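Local coordinates for protein NAD-dependent aldehyde dehydrogenase (Burkholderia multivorans, PDB 5UJU) that probably oxidises aldehydes to carboxylic acids with NAD+ as electron acceptor, as a member of the aldehyde dehydrogenase family, at residues P391-Q402 with L426-R437. Residues are numbered along the deposited sequence; the frame is centred on the assembly and turned at random.
Sequences PARSVELIGAIQ and LQHPAFPDARVR
Val395 lays its CG1 methyl over one face of the His428 imidazole, a CH-pi contact 3.8 Å from the ring centroid and 23° off its normal. CD2 of Phe431 touches the opposite face near its rim, and Ala430 N donates in the ring plane to His428 ND1 at 3.1 Å, fixing the ring's rotation. Beside it, the ring of Pro429 packs through CD against Val395 CG1 and through CG against the backbone of Ala392, while Pro391 rests on Leu426 and on the carbonyl of Gln427. Ile398 carries CG1 between its backbone N and carbonyl carbon (chi1 68°) and rests CD1 on both Leu426 CD1 and Val436 CG1, the latter 3.5 Å away. Past the helix, Gly399 turns the chain with positive phi, and one water bridges its O to Arg437 N. Two direct bonds then tie Ile401 to Arg435: Ile401 N donates to Arg435 O at 2.8 Å, nearly straight at 168°, and Arg435 NH1 returns to Ile401 O at 2.8 Å, with that oxygen in the guanidinium plane. The arginine reaches it by bending at chi3, its CD lying against Ile401 CB, and NE forms a salt bridge with Asp404. The arrangement packs helix 391-398 and its exit against the connection between the antiparallel strands 418-421 and 440-445, which belong to the mixed sheet characteristic of the aldehyde dehydrogenase catalytic domain.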
ATOM      1  N   PRO A 391      26.436 -38.771   8.027  1.00 31.12           N
ATOM      2  CA  PRO A 391      25.108 -38.629   8.666  1.00 30.20           C
ATOM      3  C   PRO A 391      25.139 -38.123  10.103  1.00 29.59           C
ATOM      4  O   PRO A 391      24.459 -37.141  10.418  1.00 30.50           O
ATOM      5  CB  PRO A 391      24.538 -40.050   8.584  1.00 22.80           C
ATOM      6  CG  PRO A 391      25.238 -40.676   7.423  1.00 27.03           C
ATOM      7  CD  PRO A 391      26.625 -40.096   7.416  1.00 26.61           C
ATOM      8  N   ALA A 392      25.926 -38.748  10.984  1.00 33.16           N
ATOM      9  CA  ALA A 392      25.895 -38.343  12.391  1.00 35.70           C
ATOM     10  C   ALA A 392      26.326 -36.890  12.561  1.00 35.90           C
ATOM     11  O   ALA A 392      25.732 -36.151  13.350  1.00 28.52           O
ATOM     12  CB  ALA A 392      26.773 -39.267  13.237  1.00 36.83           C
ATOM     13  N   ARG A 393      27.342 -36.450  11.810  1.00 28.94           N
ATOM     14  CA  ARG A 393      27.844 -35.089  11.958  1.00 30.74           C
ATOM     15  C   ARG A 393      27.028 -34.067  11.175  1.00 33.00           C
ATOM     16  O   ARG A 393      27.170 -32.864  11.423  1.00 33.22           O
ATOM     17  CB  ARG A 393      29.313 -35.006  11.517  1.00 29.62           C
ATOM     18  CG  ARG A 393      30.274 -35.732  12.447  1.00 34.46           C
ATOM     19  CD  ARG A 393      31.739 -35.438  12.127  1.00 43.58           C
ATOM     20  NE  ARG A 393      32.207 -36.106  10.911  1.00 45.99           N
ATOM     21  CZ  ARG A 393      32.319 -35.509   9.725  1.00 47.51           C
ATOM     22  NH1 ARG A 393      32.002 -34.227   9.591  1.00 45.20           N
ATOM     23  NH2 ARG A 393      32.758 -36.192   8.669  1.00 42.57           N
ATOM     24  N   SER A 394      26.144 -34.503  10.274  1.00 30.88           N
ATOM     25  CA  SER A 394      25.469 -33.565   9.388  1.00 28.71           C
ATOM     26  C   SER A 394      23.966 -33.437   9.593  1.00 27.72           C
ATOM     27  O   SER A 394      23.404 -32.437   9.148  1.00 26.71           O
ATOM     28  CB  SER A 394      25.685 -33.968   7.923  1.00 27.49           C
ATOM     29  OG  SER A 394      27.043 -34.363   7.707  1.00 42.08           O
ATOM     30  N   VAL A 395      23.302 -34.406  10.233  1.00 28.65           N
ATOM     31  CA  VAL A 395      21.836 -34.425  10.192  1.00 38.92           C
ATOM     32  C   VAL A 395      21.245 -33.198  10.866  1.00 35.36           C
ATOM     33  O   VAL A 395      20.212 -32.683  10.433  1.00 34.95           O
ATOM     34  CB  VAL A 395      21.257 -35.719  10.800  1.00 37.13           C
ATOM     35  CG1 VAL A 395      21.492 -36.894   9.859  1.00 37.13           C
ATOM     36  CG2 VAL A 395      21.809 -35.975  12.193  1.00 34.14           C
ATOM     37  N   GLU A 396      21.877 -32.707  11.924  1.00 30.38           N
ATOM     38  CA  GLU A 396      21.314 -31.536  12.577  1.00 29.35           C
ATOM     39  C   GLU A 396      21.518 -30.274  11.757  1.00 34.24           C
ATOM     40  O   GLU A 396      20.808 -29.285  11.975  1.00 32.13           O
ATOM     41  CB  GLU A 396      21.909 -31.388  13.972  1.00 31.23           C
ATOM     42  CG  GLU A 396      21.611 -32.589  14.882  1.00 36.53           C
ATOM     43  CD  GLU A 396      20.115 -32.990  14.913  1.00 36.28           C
ATOM     44  OE1 GLU A 396      19.236 -32.106  14.840  1.00 34.41           O
ATOM     45  OE2 GLU A 396      19.819 -34.198  15.056  1.00 34.00           O
ATOM     46  N   LEU A 397      22.435 -30.301  10.791  1.00 27.77           N
ATOM     47  CA  LEU A 397      22.678 -29.162   9.914  1.00 21.47           C
ATOM     48  C   LEU A 397      21.803 -29.211   8.666  1.00 28.46           C
ATOM     49  O   LEU A 397      21.143 -28.225   8.330  1.00 29.73           O
ATOM     50  CB  LEU A 397      24.171 -29.113   9.524  1.00 23.70           C
ATOM     51  CG  LEU A 397      24.594 -28.161   8.393  1.00 29.37           C
ATOM     52  CD1 LEU A 397      24.219 -26.742   8.689  1.00 29.46           C
ATOM     53  CD2 LEU A 397      26.107 -28.249   8.172  1.00 31.77           C
ATOM     54  N   ILE A 398      21.772 -30.347   7.969  1.00 25.32           N
ATOM     55  CA  ILE A 398      21.095 -30.373   6.677  1.00 22.92           C
ATOM     56  C   ILE A 398      19.617 -30.741   6.784  1.00 27.37           C
ATOM     57  O   ILE A 398      18.852 -30.438   5.858  1.00 27.05           O
ATOM     58  CB  ILE A 398      21.823 -31.307   5.694  1.00 24.79           C
ATOM     59  CG1 ILE A 398      21.712 -32.764   6.132  1.00 29.63           C
ATOM     60  CG2 ILE A 398      23.314 -30.894   5.591  1.00 21.64           C
ATOM     61  CD1 ILE A 398      22.509 -33.727   5.248  1.00 26.58           C
ATOM     62  N   GLY A 399      19.191 -31.354   7.885  1.00 29.09           N
ATOM     63  CA  GLY A 399      17.779 -31.689   7.991  1.00 26.57           C
ATOM     64  C   GLY A 399      17.389 -32.695   6.925  1.00 29.90           C
ATOM     65  O   GLY A 399      18.220 -33.453   6.407  1.00 26.99           O
ATOM     66  N   ALA A 400      16.116 -32.668   6.548  1.00 22.81           N
ATOM     67  CA  ALA A 400      15.578 -33.636   5.610  1.00 26.81           C
ATOM     68  C   ALA A 400      15.007 -32.918   4.398  1.00 28.63           C
ATOM     69  O   ALA A 400      14.629 -31.747   4.461  1.00 32.02           O
ATOM     70  CB  ALA A 400      14.492 -34.513   6.266  1.00 29.57           C
ATOM     71  N   ILE A 401      14.944 -33.643   3.290  1.00 26.84           N
ATOM     72  CA  ILE A 401      14.411 -33.114   2.037  1.00 30.36           C
ATOM     73  C   ILE A 401      12.883 -33.144   2.088  1.00 34.87           C
ATOM     74  O   ILE A 401      12.283 -34.174   2.417  1.00 31.37           O
ATOM     75  CB  ILE A 401      14.950 -33.930   0.852  1.00 26.91           C
ATOM     76  CG1 ILE A 401      16.484 -33.854   0.788  1.00 28.74           C
ATOM     77  CG2 ILE A 401      14.329 -33.482  -0.428  1.00 25.52           C
ATOM     78  CD1 ILE A 401      17.011 -32.480   0.455  1.00 30.24           C
ATOM     79  N   GLN A 402      12.245 -32.023   1.731  1.00 29.15           N
ATOM     80  CA  GLN A 402      10.827 -31.863   2.062  1.00 36.76           C
ATOM     81  C   GLN A 402       9.933 -32.820   1.269  1.00 42.54           C
ATOM     82  O   GLN A 402       8.922 -33.305   1.790  1.00 39.34           O
ATOM     83  CB  GLN A 402      10.392 -30.410   1.837  1.00 42.56           C
ATOM     84  CG  GLN A 402       9.135 -29.986   2.633  1.00 48.25           C
ATOM     85  CD  GLN A 402       7.821 -30.396   1.976  1.00 53.26           C
ATOM     86  OE1 GLN A 402       7.715 -30.461   0.753  1.00 50.67           O
ATOM     87  NE2 GLN A 402       6.810 -30.678   2.799  1.00 58.69           N
ATOM     88  N   LEU A 426      22.030 -40.123   2.499  1.00 24.04           N
ATOM     89  CA  LEU A 426      22.512 -40.482   3.822  1.00 28.11           C
ATOM     90  C   LEU A 426      21.458 -41.324   4.543  1.00 32.94           C
ATOM     91  O   LEU A 426      20.253 -41.143   4.345  1.00 32.39           O
ATOM     92  CB  LEU A 426      22.828 -39.228   4.653  1.00 24.98           C
ATOM     93  CG  LEU A 426      23.822 -38.172   4.145  1.00 22.21           C
ATOM     94  CD1 LEU A 426      24.131 -37.178   5.241  1.00 23.00           C
ATOM     95  CD2 LEU A 426      25.115 -38.830   3.620  1.00 23.52           C
ATOM     96  N   GLN A 427      21.924 -42.249   5.380  1.00 34.58           N
ATOM     97  CA  GLN A 427      21.056 -43.002   6.278  1.00 36.67           C
ATOM     98  C   GLN A 427      21.051 -42.255   7.600  1.00 30.61           C
ATOM     99  O   GLN A 427      22.092 -42.136   8.255  1.00 26.29           O
ATOM    100  CB  GLN A 427      21.522 -44.450   6.452  1.00 32.08           C
ATOM    101  CG  GLN A 427      20.621 -45.277   7.385  1.00 24.14           C
ATOM    102  CD  GLN A 427      19.233 -45.516   6.830  1.00 32.94           C
ATOM    103  OE1 GLN A 427      18.972 -45.260   5.660  1.00 32.81           O
ATOM    104  NE2 GLN A 427      18.319 -45.983   7.684  1.00 30.82           N
ATOM    105  N   HIS A 428      19.900 -41.704   7.954  1.00 27.94           N
ATOM    106  CA  HIS A 428      19.778 -40.967   9.207  1.00 30.45           C
ATOM    107  C   HIS A 428      19.978 -41.927  10.371  1.00 33.40           C
ATOM    108  O   HIS A 428      19.316 -42.969  10.424  1.00 34.36           O
ATOM    109  CB  HIS A 428      18.410 -40.288   9.303  1.00 30.97           C
ATOM    110  CG  HIS A 428      18.352 -39.197  10.330  1.00 30.09           C
ATOM    111  ND1 HIS A 428      18.526 -39.431  11.676  1.00 27.89           N
ATOM    112  CD2 HIS A 428      18.156 -37.864  10.203  1.00 28.78           C
ATOM    113  CE1 HIS A 428      18.442 -38.289  12.335  1.00 30.66           C
ATOM    114  NE2 HIS A 428      18.210 -37.324  11.464  1.00 28.61           N
ATOM    115  N   PRO A 429      20.852 -41.614  11.325  1.00 32.59           N
ATOM    116  CA  PRO A 429      21.124 -42.575  12.407  1.00 34.14           C
ATOM    117  C   PRO A 429      19.925 -42.846  13.307  1.00 34.54           C
ATOM    118  O   PRO A 429      19.878 -43.908  13.939  1.00 34.06           O
ATOM    119  CB  PRO A 429      22.262 -41.913  13.192  1.00 35.63           C
ATOM    120  CG  PRO A 429      22.792 -40.837  12.291  1.00 41.03           C
ATOM    121  CD  PRO A 429      21.644 -40.384  11.462  1.00 32.81           C
ATOM    122  N   ALA A 430      18.962 -41.926  13.386  1.00 32.33           N
ATOM    123  CA  ALA A 430      17.826 -42.068  14.294  1.00 31.92           C
ATOM    124  C   ALA A 430      16.490 -42.288  13.601  1.00 37.37           C
ATOM    125  O   ALA A 430      15.546 -42.744  14.255  1.00 38.24           O
ATOM    126  CB  ALA A 430      17.698 -40.822  15.181  1.00 35.05           C
ATOM    127  N   PHE A 431      16.391 -42.009  12.301  1.00 32.27           N
ATOM    128  CA  PHE A 431      15.137 -42.116  11.555  1.00 35.58           C
ATOM    129  C   PHE A 431      15.394 -42.960  10.317  1.00 36.74           C
ATOM    130  O   PHE A 431      15.792 -42.434   9.269  1.00 37.54           O
ATOM    131  CB  PHE A 431      14.588 -40.742  11.171  1.00 34.97           C
ATOM    132  CG  PHE A 431      14.143 -39.914  12.336  1.00 36.75           C
ATOM    133  CD1 PHE A 431      12.925 -40.172  12.959  1.00 34.84           C
ATOM    134  CD2 PHE A 431      14.920 -38.870  12.807  1.00 36.56           C
ATOM    135  CE1 PHE A 431      12.495 -39.407  14.040  1.00 37.71           C
ATOM    136  CE2 PHE A 431      14.495 -38.103  13.891  1.00 39.05           C
ATOM    137  CZ  PHE A 431      13.277 -38.375  14.505  1.00 37.97           C
ATOM    138  N   PRO A 432      15.149 -44.271  10.398  1.00 38.46           N
ATOM    139  CA  PRO A 432      15.528 -45.173   9.296  1.00 38.24           C
ATOM    140  C   PRO A 432      14.947 -44.796   7.947  1.00 34.69           C
ATOM    141  O   PRO A 432      15.551 -45.104   6.912  1.00 33.52           O
ATOM    142  CB  PRO A 432      14.984 -46.534   9.761  1.00 43.02           C
ATOM    143  CG  PRO A 432      14.857 -46.420  11.246  1.00 41.52           C
ATOM    144  CD  PRO A 432      14.516 -44.991  11.524  1.00 36.78           C
ATOM    145  N   ASP A 433      13.785 -44.151   7.914  1.00 29.24           N
ATOM    146  CA  ASP A 433      13.126 -43.845   6.653  1.00 28.12           C
ATOM    147  C   ASP A 433      13.205 -42.369   6.283  1.00 25.58           C
ATOM    148  O   ASP A 433      12.492 -41.933   5.376  1.00 31.13           O
ATOM    149  CB  ASP A 433      11.668 -44.303   6.708  1.00 40.38           C
ATOM    150  CG  ASP A 433      11.543 -45.812   6.813  1.00 45.89           C
ATOM    151  OD1 ASP A 433      12.381 -46.521   6.213  1.00 45.45           O
ATOM    152  OD2 ASP A 433      10.618 -46.286   7.509  1.00 45.22           O
ATOM    153  N   ALA A 434      14.065 -41.594   6.939  1.00 29.19           N
ATOM    154  CA  ALA A 434      14.188 -40.185   6.602  1.00 29.22           C
ATOM    155  C   ALA A 434      14.768 -40.017   5.197  1.00 34.06           C
ATOM    156  O   ALA A 434      15.529 -40.859   4.711  1.00 34.77           O
ATOM    157  CB  ALA A 434      15.077 -39.469   7.612  1.00 28.45           C
ATOM    158  N   ARG A 435      14.369 -38.922   4.540  1.00 30.10           N
ATOM    159  CA  ARG A 435      14.810 -38.548   3.195  1.00 31.59           C
ATOM    160  C   ARG A 435      15.899 -37.487   3.350  1.00 33.04           C
ATOM    161  O   ARG A 435      15.606 -36.315   3.603  1.00 33.19           O
ATOM    162  CB  ARG A 435      13.628 -38.032   2.372  1.00 29.96           C
ATOM    163  CG  ARG A 435      13.936 -37.721   0.907  1.00 33.32           C
ATOM    164  CD  ARG A 435      12.824 -36.865   0.294  1.00 38.12           C
ATOM    165  NE  ARG A 435      11.560 -37.581   0.250  1.00 41.06           N
ATOM    166  CZ  ARG A 435      10.471 -37.237   0.934  1.00 37.73           C
ATOM    167  NH1 ARG A 435      10.472 -36.174   1.722  1.00 33.88           N
ATOM    168  NH2 ARG A 435       9.374 -37.973   0.829  1.00 41.93           N
ATOM    169  N   VAL A 436      17.163 -37.896   3.227  1.00 23.97           N
ATOM    170  CA  VAL A 436      18.296 -37.011   3.483  1.00 27.53           C
ATOM    171  C   VAL A 436      19.212 -37.058   2.266  1.00 28.98           C
ATOM    172  O   VAL A 436      19.602 -38.149   1.831  1.00 27.63           O
ATOM    173  CB  VAL A 436      19.069 -37.419   4.754  1.00 28.89           C
ATOM    174  CG1 VAL A 436      20.207 -36.423   5.063  1.00 25.91           C
ATOM    175  CG2 VAL A 436      18.152 -37.570   5.955  1.00 26.58           C
ATOM    176  N   ARG A 437      19.585 -35.880   1.747  1.00 26.61           N
ATOM    177  CA  ARG A 437      20.458 -35.749   0.585  1.00 36.40           C
ATOM    178  C   ARG A 437      21.451 -34.613   0.802  1.00 31.51           C
ATOM    179  O   ARG A 437      21.068 -33.535   1.261  1.00 31.97           O
ATOM    180  CB  ARG A 437      19.657 -35.432  -0.689  1.00 34.69           C
ATOM    181  CG  ARG A 437      18.569 -36.397  -1.053  1.00 36.55           C
ATOM    182  CD  ARG A 437      19.152 -37.726  -1.462  1.00 32.85           C
ATOM    183  NE  ARG A 437      18.184 -38.561  -2.175  1.00 35.45           N
ATOM    184  CZ  ARG A 437      17.403 -39.458  -1.589  1.00 42.53           C
ATOM    185  NH1 ARG A 437      17.467 -39.630  -0.274  1.00 46.35           N
ATOM    186  NH2 ARG A 437      16.559 -40.182  -2.316  1.00 42.81           N
TER
HETATM  187  O   HOH W   1      18.808 -33.723   3.571  1.00 27.65           O